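Local coordinates for glycosyl hydrolase, family 31/fibronectin type III domain protein (Clostridium perfringens, PDB 4LKS) that probably helps a family 31 glycoside hydrolase hold on to galactose-bearing glycans, this portion being a galactose-binding carbohydrate-binding module of family 32, at residues D36-E41 and I51-Y56; E94-T99 and R142-K147; E108-N113 and N129-N134. All blocks are in the same frame, centred on the assembly; numbering follows the deposited sequence. Where two conformers were deposited one is given.

Interaction 1: residues D36-E41 and I51-Y56; sequences DRDYKE and IWHSAY. With GAL (beta-D-galactopyranose), chain D.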
loop_
_atom_site.group_PDB
_atom_site.type_symbol
_atom_site.label_atom_id
_atom_site.label_comp_id
_atom_site.label_asym_id
_atom_site.label_seq_id
_atom_site.Cartn_x
_atom_site.Cartn_y
_atom_site.Cartn_z
ATOM N N ASP A 36 16.631 -4.649 -4.088
ATOM C CA ASP A 36 17.540 -4.703 -2.946
ATOM C C ASP A 36 17.036 -5.703 -1.904
ATOM O O ASP A 36 16.708 -6.836 -2.257
ATOM C CB ASP A 36 17.718 -3.296 -2.372
ATOM C CG ASP A 36 18.182 -2.302 -3.417
ATOM O OD1 ASP A 36 18.934 -2.716 -4.328
ATOM O OD2 ASP A 36 17.809 -1.114 -3.329
ATOM N N ARG A 37 16.958 -5.297 -0.636
ATOM C CA ARG A 37 16.354 -6.163 0.383
ATOM C C ARG A 37 14.990 -5.635 0.816
ATOM O O ARG A 37 14.475 -5.981 1.882
ATOM C CB ARG A 37 17.272 -6.348 1.591
ATOM C CG ARG A 37 18.597 -6.998 1.239
ATOM C CD ARG A 37 19.431 -7.273 2.481
ATOM N NE ARG A 37 20.824 -7.538 2.128
ATOM C CZ ARG A 37 21.715 -6.582 1.889
ATOM N NH1 ARG A 37 21.367 -5.306 1.985
ATOM N NH2 ARG A 37 22.964 -6.901 1.568
ATOM N N ASP A 38 14.403 -4.816 -0.049
ATOM C CA ASP A 38 13.118 -4.190 0.238
ATOM C C ASP A 38 11.970 -5.063 -0.256
ATOM O O ASP A 38 11.213 -4.701 -1.174
ATOM C CB ASP A 38 13.087 -2.782 -0.345
ATOM C CG ASP A 38 14.118 -1.873 0.297
ATOM O OD1 ASP A 38 14.558 -2.163 1.434
ATOM O OD2 ASP A 38 14.479 -0.860 -0.328
ATOM N N TYR A 39 11.837 -6.215 0.391
ATOM C CA TYR A 39 10.940 -7.271 -0.047
ATOM C C TYR A 39 9.476 -6.937 0.215
ATOM O O TYR A 39 9.155 -6.118 1.082
ATOM C CB TYR A 39 11.301 -8.586 0.650
ATOM C CG TYR A 39 12.751 -8.976 0.476
ATOM C CD1 TYR A 39 13.288 -9.158 -0.789
ATOM C CD2 TYR A 39 13.571 -9.171 1.578
ATOM C CE1 TYR A 39 14.621 -9.514 -0.957
ATOM C CE2 TYR A 39 14.901 -9.530 1.419
ATOM C CZ TYR A 39 15.411 -9.697 0.147
ATOM O OH TYR A 39 16.729 -10.054 -0.033
ATOM N N LYS A 40 8.592 -7.593 -0.535
ATOM C CA LYS A 40 7.158 -7.382 -0.399
ATOM C C LYS A 40 6.653 -7.583 1.038
ATOM O O LYS A 40 5.755 -6.859 1.496
ATOM C CB LYS A 40 6.396 -8.273 -1.391
ATOM C CG LYS A 40 6.557 -9.769 -1.180
ATOM C CD LYS A 40 6.003 -10.535 -2.388
ATOM C CE LYS A 40 5.872 -12.021 -2.103
ATOM N NZ LYS A 40 7.197 -12.698 -1.924
ATOM N N GLU A 41 7.245 -8.524 1.769
ATOM C CA GLU A 41 6.779 -8.831 3.124
ATOM C C GLU A 41 6.953 -7.628 4.056
ATOM O O GLU A 41 6.199 -7.452 5.041
ATOM C CB GLU A 41 7.539 -10.047 3.676
ATOM C CG GLU A 41 7.240 -11.384 2.971
ATOM C CD GLU A 41 7.975 -11.593 1.642
ATOM O OE1 GLU A 41 8.920 -10.839 1.314
ATOM O OE2 GLU A 41 7.603 -12.548 0.919
ATOM N N ILE A 51 10.721 -1.438 4.288
ATOM C CA ILE A 51 9.858 -1.099 3.164
ATOM C C ILE A 51 9.863 -2.154 2.084
ATOM O O ILE A 51 10.848 -2.876 1.907
ATOM C CB ILE A 51 10.253 0.234 2.493
ATOM C CG1 ILE A 51 11.646 0.141 1.863
ATOM C CG2 ILE A 51 10.171 1.390 3.487
ATOM C CD1 ILE A 51 12.025 1.369 1.055
ATOM N N TRP A 52 8.744 -2.256 1.378
ATOM C CA TRP A 52 8.758 -2.847 0.045
ATOM C C TRP A 52 9.125 -1.730 -0.922
ATOM O O TRP A 52 8.640 -0.606 -0.776
ATOM C CB TRP A 52 7.381 -3.413 -0.318
ATOM C CG TRP A 52 7.248 -3.676 -1.794
ATOM C CD1 TRP A 52 8.015 -4.518 -2.546
ATOM C CD2 TRP A 52 6.298 -3.087 -2.695
ATOM N NE1 TRP A 52 7.609 -4.489 -3.858
ATOM C CE2 TRP A 52 6.553 -3.625 -3.978
ATOM C CE3 TRP A 52 5.256 -2.164 -2.544
ATOM C CZ2 TRP A 52 5.803 -3.266 -5.107
ATOM C CZ3 TRP A 52 4.502 -1.811 -3.673
ATOM C CH2 TRP A 52 4.785 -2.363 -4.932
ATOM N N HIS A 53 9.983 -2.031 -1.896
ATOM C CA HIS A 53 10.347 -1.075 -2.936
ATOM C C HIS A 53 10.408 -1.841 -4.245
ATOM O O HIS A 53 11.006 -2.916 -4.310
ATOM C CB HIS A 53 11.720 -0.460 -2.617
ATOM C CG HIS A 53 12.041 0.792 -3.378
ATOM N ND1 HIS A 53 12.154 0.836 -4.751
ATOM C CD2 HIS A 53 12.337 2.044 -2.940
ATOM C CE1 HIS A 53 12.478 2.063 -5.130
ATOM N NE2 HIS A 53 12.601 2.810 -4.047
ATOM N N SER A 54 9.762 -1.312 -5.280
ATOM C CA SER A 54 9.764 -1.974 -6.575
ATOM C C SER A 54 11.100 -1.708 -7.279
ATOM O O SER A 54 11.889 -0.856 -6.844
ATOM C CB SER A 54 8.556 -1.526 -7.427
ATOM O OG SER A 54 8.609 -0.156 -7.786
ATOM N N ALA A 55 11.354 -2.443 -8.353
ATOM C CA ALA A 55 12.628 -2.326 -9.072
ATOM C C ALA A 55 12.796 -0.939 -9.684
ATOM O O ALA A 55 11.819 -0.291 -10.060
ATOM C CB ALA A 55 12.743 -3.413 -10.131
ATOM N N TYR A 56 14.043 -0.472 -9.783
ATOM C CA TYR A 56 14.291 0.897 -10.223
ATOM C C TYR A 56 15.408 1.015 -11.253
ATOM O O TYR A 56 16.071 2.050 -11.352
ATOM C CB TYR A 56 14.549 1.833 -9.036
ATOM C CG TYR A 56 15.660 1.422 -8.094
ATOM C CD1 TYR A 56 16.978 1.793 -8.333
ATOM C CD2 TYR A 56 15.383 0.703 -6.943
ATOM C CE1 TYR A 56 17.989 1.439 -7.459
ATOM C CE2 TYR A 56 16.378 0.343 -6.068
ATOM C CZ TYR A 56 17.681 0.706 -6.330
ATOM O OH TYR A 56 18.666 0.341 -5.441
HETATM C C1 GAL D . 18.157 5.171 -3.698
HETATM C C2 GAL D . 17.315 4.479 -2.608
HETATM C C3 GAL D . 16.674 3.211 -3.152
HETATM C C4 GAL D . 15.834 3.559 -4.392
HETATM C C5 GAL D . 16.727 4.232 -5.415
HETATM C C6 GAL D . 15.978 4.729 -6.653
HETATM O O1 GAL D . 18.652 6.401 -3.242
HETATM O O2 GAL D . 18.095 4.106 -1.466
HETATM O O3 GAL D . 15.807 2.635 -2.179
HETATM O O4 GAL D . 14.793 4.465 -4.032
HETATM O O5 GAL D . 17.354 5.411 -4.854
HETATM O O6 GAL D . 16.871 5.292 -7.608
HETATM O O HOH W 1 13.602 -2.156 3.962
#
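Tyr56 OH donates to Asp36 OD2 at 2.7 Å, taking the carboxylate's syn lone pair; OD2 lies at the edge of the ring, in its plane, with the carboxylate turned 69° from it. The phenol proton thus goes to protein, while one face of the same ring carries the galactose, C5 sitting 3.6 Å above its centre. Tyr56 CG lies between the backbone N and the carbonyl carbon (chi1 55°), which goes with this placing of the ring. His53 is held at three points. Its backbone N donates to Asp38 O, and its ND1 gives an in-plane hydrogen bond to Ser54 O, 2.7 Å away, which fixes the ring's rotation and leaves NE2 for galactose O4. Aromatic platform and polar imidazole are two sides of the galactose pocket of this beta-sandwich module, which Arg84, Asn89 and Tyr156 complete. Asp38, the centre of an inverse gamma turn, lies alongside both Ile51 and His53. Its CG is 3.6 Å from Ile51 CG1, and OD1 takes a proton from a water that in turn accepts from Ile51 N. The Ile51 carbonyl is bonded to Asn42 ND2, from a residue of the calcium site. Trp52 NE1 is satisfied by Ser33 O.

Interaction 2: residues E94-T99 and R142-K147; sequences EYKIET and RFTALK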
loop_
_atom_site.group_PDB
_atom_site.type_symbol
_atom_site.label_atom_id
_atom_site.label_comp_id
_atom_site.label_asym_id
_atom_site.label_seq_id
_atom_site.Cartn_x
_atom_site.Cartn_y
_atom_site.Cartn_z
ATOM N N GLU A 94 -0.874 8.312 -6.494
ATOM C CA GLU A 94 -2.123 7.855 -7.099
ATOM C C GLU A 94 -2.138 6.333 -7.017
ATOM O O GLU A 94 -1.131 5.671 -7.313
ATOM C CB GLU A 94 -2.276 8.317 -8.565
ATOM C CG GLU A 94 -3.708 8.137 -9.096
ATOM C CD GLU A 94 -3.852 8.297 -10.606
ATOM O OE1 GLU A 94 -2.836 8.365 -11.323
ATOM O OE2 GLU A 94 -5.010 8.323 -11.075
ATOM N N TYR A 95 -3.271 5.772 -6.602
ATOM C CA TYR A 95 -3.371 4.339 -6.339
ATOM C C TYR A 95 -4.686 3.755 -6.859
ATOM O O TYR A 95 -5.655 4.482 -7.160
ATOM C CB TYR A 95 -3.248 4.059 -4.824
ATOM C CG TYR A 95 -4.376 4.725 -4.064
ATOM C CD1 TYR A 95 -5.617 4.103 -3.943
ATOM C CD2 TYR A 95 -4.227 5.993 -3.525
ATOM C CE1 TYR A 95 -6.679 4.727 -3.303
ATOM C CE2 TYR A 95 -5.291 6.630 -2.872
ATOM C CZ TYR A 95 -6.511 5.980 -2.768
ATOM O OH TYR A 95 -7.587 6.582 -2.145
ATOM N N LYS A 96 -4.707 2.431 -6.923
ATOM C CA LYS A 96 -5.921 1.670 -7.166
ATOM C C LYS A 96 -5.982 0.554 -6.133
ATOM O O LYS A 96 -4.943 0.001 -5.725
ATOM C CB LYS A 96 -5.943 1.097 -8.594
ATOM C CG LYS A 96 -7.168 0.227 -8.893
ATOM C CD LYS A 96 -7.263 -0.131 -10.371
ATOM C CE LYS A 96 -6.173 -1.089 -10.795
ATOM N NZ LYS A 96 -6.412 -1.512 -12.219
ATOM N N ILE A 97 -7.202 0.261 -5.686
ATOM C CA ILE A 97 -7.440 -0.847 -4.774
ATOM C C ILE A 97 -8.390 -1.840 -5.425
ATOM O O ILE A 97 -9.454 -1.468 -5.937
ATOM C CB ILE A 97 -8.053 -0.368 -3.452
ATOM C CG1 ILE A 97 -7.036 0.469 -2.680
ATOM C CG2 ILE A 97 -8.494 -1.567 -2.605
ATOM C CD1 ILE A 97 -7.618 1.219 -1.520
ATOM N N GLU A 98 -7.994 -3.112 -5.411
ATOM C CA GLU A 98 -8.854 -4.203 -5.873
ATOM C C GLU A 98 -8.906 -5.231 -4.756
ATOM O O GLU A 98 -7.948 -5.372 -4.009
ATOM C CB GLU A 98 -8.255 -4.882 -7.102
ATOM C CG GLU A 98 -8.202 -4.036 -8.340
ATOM C CD GLU A 98 -7.257 -4.640 -9.354
ATOM O OE1 GLU A 98 -6.024 -4.460 -9.205
ATOM O OE2 GLU A 98 -7.732 -5.346 -10.263
ATOM N N THR A 99 -10.009 -5.964 -4.646
ATOM C CA THR A 99 -10.067 -7.039 -3.661
ATOM C C THR A 99 -10.596 -8.307 -4.292
ATOM O O THR A 99 -11.242 -8.273 -5.340
ATOM C CB THR A 99 -10.931 -6.689 -2.429
ATOM O OG1 THR A 99 -12.260 -6.364 -2.839
ATOM C CG2 THR A 99 -10.344 -5.512 -1.656
ATOM N N ARG A 142 -5.229 -6.120 -3.610
ATOM C CA ARG A 142 -4.163 -5.691 -4.500
ATOM C C ARG A 142 -4.111 -4.167 -4.541
ATOM O O ARG A 142 -5.082 -3.493 -4.903
ATOM C CB ARG A 142 -4.356 -6.281 -5.899
ATOM C CG ARG A 142 -3.234 -5.916 -6.873
ATOM C CD ARG A 142 -3.164 -6.869 -8.059
ATOM N NE ARG A 142 -4.338 -6.777 -8.932
ATOM C CZ ARG A 142 -4.657 -7.693 -9.846
ATOM N NH1 ARG A 142 -3.900 -8.772 -10.002
ATOM N NH2 ARG A 142 -5.735 -7.530 -10.605
ATOM N N PHE A 143 -2.956 -3.642 -4.141
ATOM C CA PHE A 143 -2.708 -2.206 -4.067
ATOM C C PHE A 143 -1.763 -1.832 -5.202
ATOM O O PHE A 143 -0.636 -2.330 -5.266
ATOM C CB PHE A 143 -2.091 -1.868 -2.703
ATOM C CG PHE A 143 -1.793 -0.399 -2.502
ATOM C CD1 PHE A 143 -2.788 0.482 -2.111
ATOM C CD2 PHE A 143 -0.510 0.095 -2.694
ATOM C CE1 PHE A 143 -2.509 1.843 -1.923
ATOM C CE2 PHE A 143 -0.229 1.443 -2.502
ATOM C CZ PHE A 143 -1.226 2.312 -2.110
ATOM N N THR A 144 -2.233 -0.977 -6.109
ATOM C CA THR A 144 -1.480 -0.608 -7.304
ATOM C C THR A 144 -1.053 0.835 -7.224
ATOM O O THR A 144 -1.861 1.701 -6.937
ATOM C CB THR A 144 -2.336 -0.797 -8.561
ATOM O OG1 THR A 144 -2.722 -2.171 -8.656
ATOM C CG2 THR A 144 -1.548 -0.397 -9.813
ATOM N N ALA A 145 0.233 1.078 -7.470
ATOM C CA ALA A 145 0.783 2.421 -7.526
ATOM C C ALA A 145 0.729 2.899 -8.972
ATOM O O ALA A 145 1.343 2.291 -9.848
ATOM C CB ALA A 145 2.213 2.422 -7.023
ATOM N N LEU A 146 0.011 3.995 -9.204
ATOM C CA LEU A 146 -0.207 4.533 -10.551
ATOM C C LEU A 146 0.685 5.741 -10.821
ATOM O O LEU A 146 1.097 5.980 -11.963
ATOM C CB LEU A 146 -1.677 4.933 -10.731
ATOM C CG LEU A 146 -2.700 3.811 -10.554
ATOM C CD1 LEU A 146 -4.118 4.385 -10.543
ATOM C CD2 LEU A 146 -2.554 2.761 -11.641
ATOM N N LYS A 147 0.966 6.508 -9.774
ATOM C CA LYS A 147 1.879 7.640 -9.845
ATOM C C LYS A 147 2.665 7.654 -8.546
ATOM O O LYS A 147 2.117 7.325 -7.479
ATOM C CB LYS A 147 1.113 8.956 -9.982
ATOM C CG LYS A 147 0.386 9.145 -11.312
ATOM C CD LYS A 147 -0.348 10.470 -11.336
ATOM C CE LYS A 147 -1.008 10.690 -12.691
ATOM N NZ LYS A 147 -1.793 11.951 -12.712
HETATM O O HOH W 2 -5.067 -2.516 -7.573
#
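Different first torsions bring Glu98 and Arg142 together: the arginine's CG is anti to its own N (chi1 -178°) and the chain bends at chi3, whereas the glutamate's CG stands beside the backbone N (chi1 -67°). The two side chains then run side by side, and the guanidinium grips the carboxylate side-on. Arg142 NE reaches Glu98 OE1 at 2.9 Å, and Arg142 NH2 reaches Glu98 OE2 at 3.0 Å. Both acceptors lie in the guanidinium plane, but the carboxylate is twisted 42° from it, and OE1 is met from above its own plane. A water within hydrogen-bonding distance of Glu98 OE1, Arg142 O and Thr144 OG1, the last at 2.6 Å, links the salt bridge to the backbone; its protons cannot serve every acceptor around it. Trp106 adds a cation-pi contact to the arginine.

On the other face of the sheet, Phe143 leans across the strand so that its CE1 lies 3.7 Å from Tyr95 CB. Ile97 lies on the same face. These residues turn inward, where Tyr95 and Ile97 meet Ile131.

Between the faces, Lys96 and Thr144 exchange two backbone hydrogen bonds, as do Glu98 and Arg142. At the far end the regular pairing breaks: Glu94 O receives Leu146 N at 2.8 Å and, more weakly, Lys147 N. Glu94 OE1 lies against the aliphatic chain of Lys147, 3.3 Å from its CE, and its salt bridge to NZ is long. Leu146 meanwhile lays CD1 3.7 Å from Tyr95 O. Leu146 and Lys147 facing the single residue Glu94 make a classic beta bulge, closing an antiparallel strand pair within the five-stranded sheet of an F5/8 type C beta-sandwich.

Interaction 3: residues E108-N113 and N129-N134; sequences EVRTGN and NPIRFN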
loop_
_atom_site.group_PDB
_atom_site.type_symbol
_atom_site.label_atom_id
_atom_site.label_comp_id
_atom_site.label_asym_id
_atom_site.label_seq_id
_atom_site.Cartn_x
_atom_site.Cartn_y
_atom_site.Cartn_z
ATOM N N GLU A 108 -12.870 -4.157 -8.570
ATOM C CA GLU A 108 -12.256 -2.842 -8.447
ATOM C C GLU A 108 -13.016 -2.071 -7.385
ATOM O O GLU A 108 -14.220 -1.816 -7.510
ATOM C CB GLU A 108 -12.270 -2.073 -9.773
ATOM C CG GLU A 108 -11.462 -0.784 -9.684
ATOM C CD GLU A 108 -11.284 -0.082 -11.014
ATOM O OE1 GLU A 108 -10.999 -0.762 -12.020
ATOM O OE2 GLU A 108 -11.412 1.158 -11.046
ATOM N N VAL A 109 -12.305 -1.703 -6.330
ATOM C CA VAL A 109 -12.936 -1.042 -5.196
ATOM C C VAL A 109 -12.926 0.482 -5.370
ATOM O O VAL A 109 -13.971 1.135 -5.263
ATOM C CB VAL A 109 -12.250 -1.452 -3.883
ATOM C CG1 VAL A 109 -12.808 -0.661 -2.732
ATOM C CG2 VAL A 109 -12.419 -2.962 -3.638
ATOM N N ARG A 110 -11.752 1.046 -5.655
ATOM C CA ARG A 110 -11.634 2.485 -5.845
ATOM C C ARG A 110 -10.264 2.860 -6.378
ATOM O O ARG A 110 -9.319 2.058 -6.361
ATOM C CB ARG A 110 -11.877 3.256 -4.541
ATOM C CG ARG A 110 -10.741 3.141 -3.527
ATOM C CD ARG A 110 -10.910 4.162 -2.409
ATOM N NE ARG A 110 -10.688 5.505 -2.933
ATOM C CZ ARG A 110 -10.929 6.629 -2.271
ATOM N NH1 ARG A 110 -11.425 6.597 -1.042
ATOM N NH2 ARG A 110 -10.676 7.794 -2.855
ATOM N N THR A 111 -10.171 4.083 -6.879
ATOM C CA THR A 111 -8.883 4.719 -7.103
ATOM C C THR A 111 -8.830 5.982 -6.250
ATOM O O THR A 111 -9.819 6.364 -5.611
ATOM C CB THR A 111 -8.663 5.065 -8.573
ATOM O OG1 THR A 111 -9.676 5.982 -8.993
ATOM C CG2 THR A 111 -8.754 3.817 -9.430
ATOM N N GLY A 112 -7.672 6.633 -6.213
ATOM C CA GLY A 112 -7.589 7.890 -5.506
ATOM C C GLY A 112 -6.196 8.473 -5.539
ATOM O O GLY A 112 -5.282 7.908 -6.141
ATOM N N ASN A 113 -6.049 9.614 -4.879
ATOM C CA ASN A 113 -4.780 10.308 -4.832
ATOM C C ASN A 113 -4.438 10.668 -3.404
ATOM O O ASN A 113 -5.325 10.784 -2.552
ATOM C CB ASN A 113 -4.828 11.575 -5.690
ATOM C CG ASN A 113 -4.894 11.267 -7.170
ATOM O OD1 ASN A 113 -3.869 11.205 -7.862
ATOM N ND2 ASN A 113 -6.101 11.059 -7.670
ATOM N N ASN A 129 -1.548 7.540 5.944
ATOM C CA ASN A 129 -2.514 8.161 5.041
ATOM C C ASN A 129 -3.733 7.240 4.912
ATOM O O ASN A 129 -3.647 6.187 4.288
ATOM C CB ASN A 129 -1.889 8.348 3.644
ATOM C CG ASN A 129 -0.947 9.544 3.548
ATOM O OD1 ASN A 129 -1.244 10.521 2.836
ATOM N ND2 ASN A 129 0.197 9.470 4.226
ATOM N N PRO A 130 -4.870 7.613 5.516
ATOM C CA PRO A 130 -6.039 6.733 5.451
ATOM C C PRO A 130 -6.742 6.756 4.100
ATOM O O PRO A 130 -6.843 7.795 3.444
ATOM C CB PRO A 130 -6.968 7.285 6.541
ATOM C CG PRO A 130 -6.546 8.705 6.702
ATOM C CD PRO A 130 -5.068 8.727 6.460
ATOM N N ILE A 131 -7.210 5.586 3.700
ATOM C CA ILE A 131 -7.962 5.376 2.464
ATOM C C ILE A 131 -9.206 4.567 2.811
ATOM O O ILE A 131 -9.103 3.386 3.147
ATOM C CB ILE A 131 -7.108 4.603 1.426
ATOM C CG1 ILE A 131 -5.848 5.400 1.057
ATOM C CG2 ILE A 131 -7.940 4.286 0.181
ATOM C CD1 ILE A 131 -4.831 4.611 0.264
ATOM N N ARG A 132 -10.378 5.202 2.745
ATOM C CA ARG A 132 -11.625 4.516 3.072
ATOM C C ARG A 132 -12.309 4.003 1.819
ATOM O O ARG A 132 -12.103 4.512 0.715
ATOM C CB ARG A 132 -12.573 5.428 3.863
ATOM C CG ARG A 132 -13.153 6.576 3.059
ATOM C CD ARG A 132 -13.923 7.560 3.944
ATOM N NE ARG A 132 -15.202 7.025 4.406
ATOM C CZ ARG A 132 -16.362 7.209 3.778
ATOM N NH1 ARG A 132 -16.408 7.917 2.653
ATOM N NH2 ARG A 132 -17.480 6.691 4.275
ATOM N N PHE A 133 -13.128 2.976 2.000
ATOM C CA PHE A 133 -13.939 2.461 0.907
ATOM C C PHE A 133 -15.150 1.711 1.445
ATOM O O PHE A 133 -15.171 1.296 2.613
ATOM C CB PHE A 133 -13.096 1.587 -0.038
ATOM C CG PHE A 133 -12.219 0.585 0.666
ATOM C CD1 PHE A 133 -12.714 -0.662 1.023
ATOM C CD2 PHE A 133 -10.890 0.879 0.944
ATOM C CE1 PHE A 133 -11.904 -1.601 1.657
ATOM C CE2 PHE A 133 -10.071 -0.044 1.585
ATOM C CZ PHE A 133 -10.579 -1.291 1.943
ATOM N N ASN A 134 -16.167 1.568 0.604
ATOM C CA ASN A 134 -17.383 0.889 1.011
ATOM C C ASN A 134 -17.072 -0.543 1.385
ATOM O O ASN A 134 -16.332 -1.234 0.683
ATOM C CB ASN A 134 -18.450 0.967 -0.077
ATOM C CG ASN A 134 -19.032 2.359 -0.205
ATOM O OD1 ASN A 134 -18.717 3.248 0.591
ATOM N ND2 ASN A 134 -19.887 2.557 -1.205
#
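Strands 108-113 and 129-134 run roughly antiparallel, at 145°, but their axes come no closer than 7.4 Å; the nearest CA atoms are those of Val109 and Phe133, so side chains bridge the gap. Arg110 does so with its guanidinium, which bonds to both strands. Its NH1 donates to Arg132 O at 2.8 Å; the carbonyl oxygen lies in the guanidinium plane, and the donor lies in the carbonyl plane. Turned back on its own strand, the same group clasps Thr111 O side-on, NE at 2.9 Å and NH2 at 3.2 Å, both from one face of that carbonyl. Three hydrogen bonds to two backbone oxygens on different strands thus fix the rotation of the guanidinium. A bend at chi3 (-69°) turns it back toward its own strand, while Arg110 CD packs 3.9 Å from Ile131 CG2.

The two strands belong to different sheets of the beta-sandwich: 107-113 is the outermost strand of the five-stranded one, 129-138 of the four-stranded one, and the contact closes the sandwich along this side. A classic beta bulge, in which Val109 and Arg110 both face Ile97, places these neighbouring residues so that both side chains point toward the second strand.

Val109 makes the apolar half. Its CG1, anti to the backbone N (chi1 174°), comes to 3.5 Å from Phe133 CB and lies next to CG of the ring as well, the two side chains crossing at a slant. Phe133 also packs on Leu76, while Ile131 reaches Ile79 in its own sheet.

In the fold
From the N terminus, interaction 1 comes first and closes a short loop: residues 36-41, after strand 26-31, fold back on 51-56 at the edge strand of the four-stranded sheet, beside the calcium and galactose sites. Interaction 2 opens only after this loop is complete, and pairs 94-99 with 142-147 inside the five-stranded sheet. Interaction 3, 108-113 with 129-134, is nested within the loop that interaction 2 closes, and joins the edges of the two sheets. These last two touch, because strands 95-100 and 107-113 are neighbours in one sheet. Interactions 1 and 3 lie on opposite sides of the chain's centre, their centres about 23 Å apart.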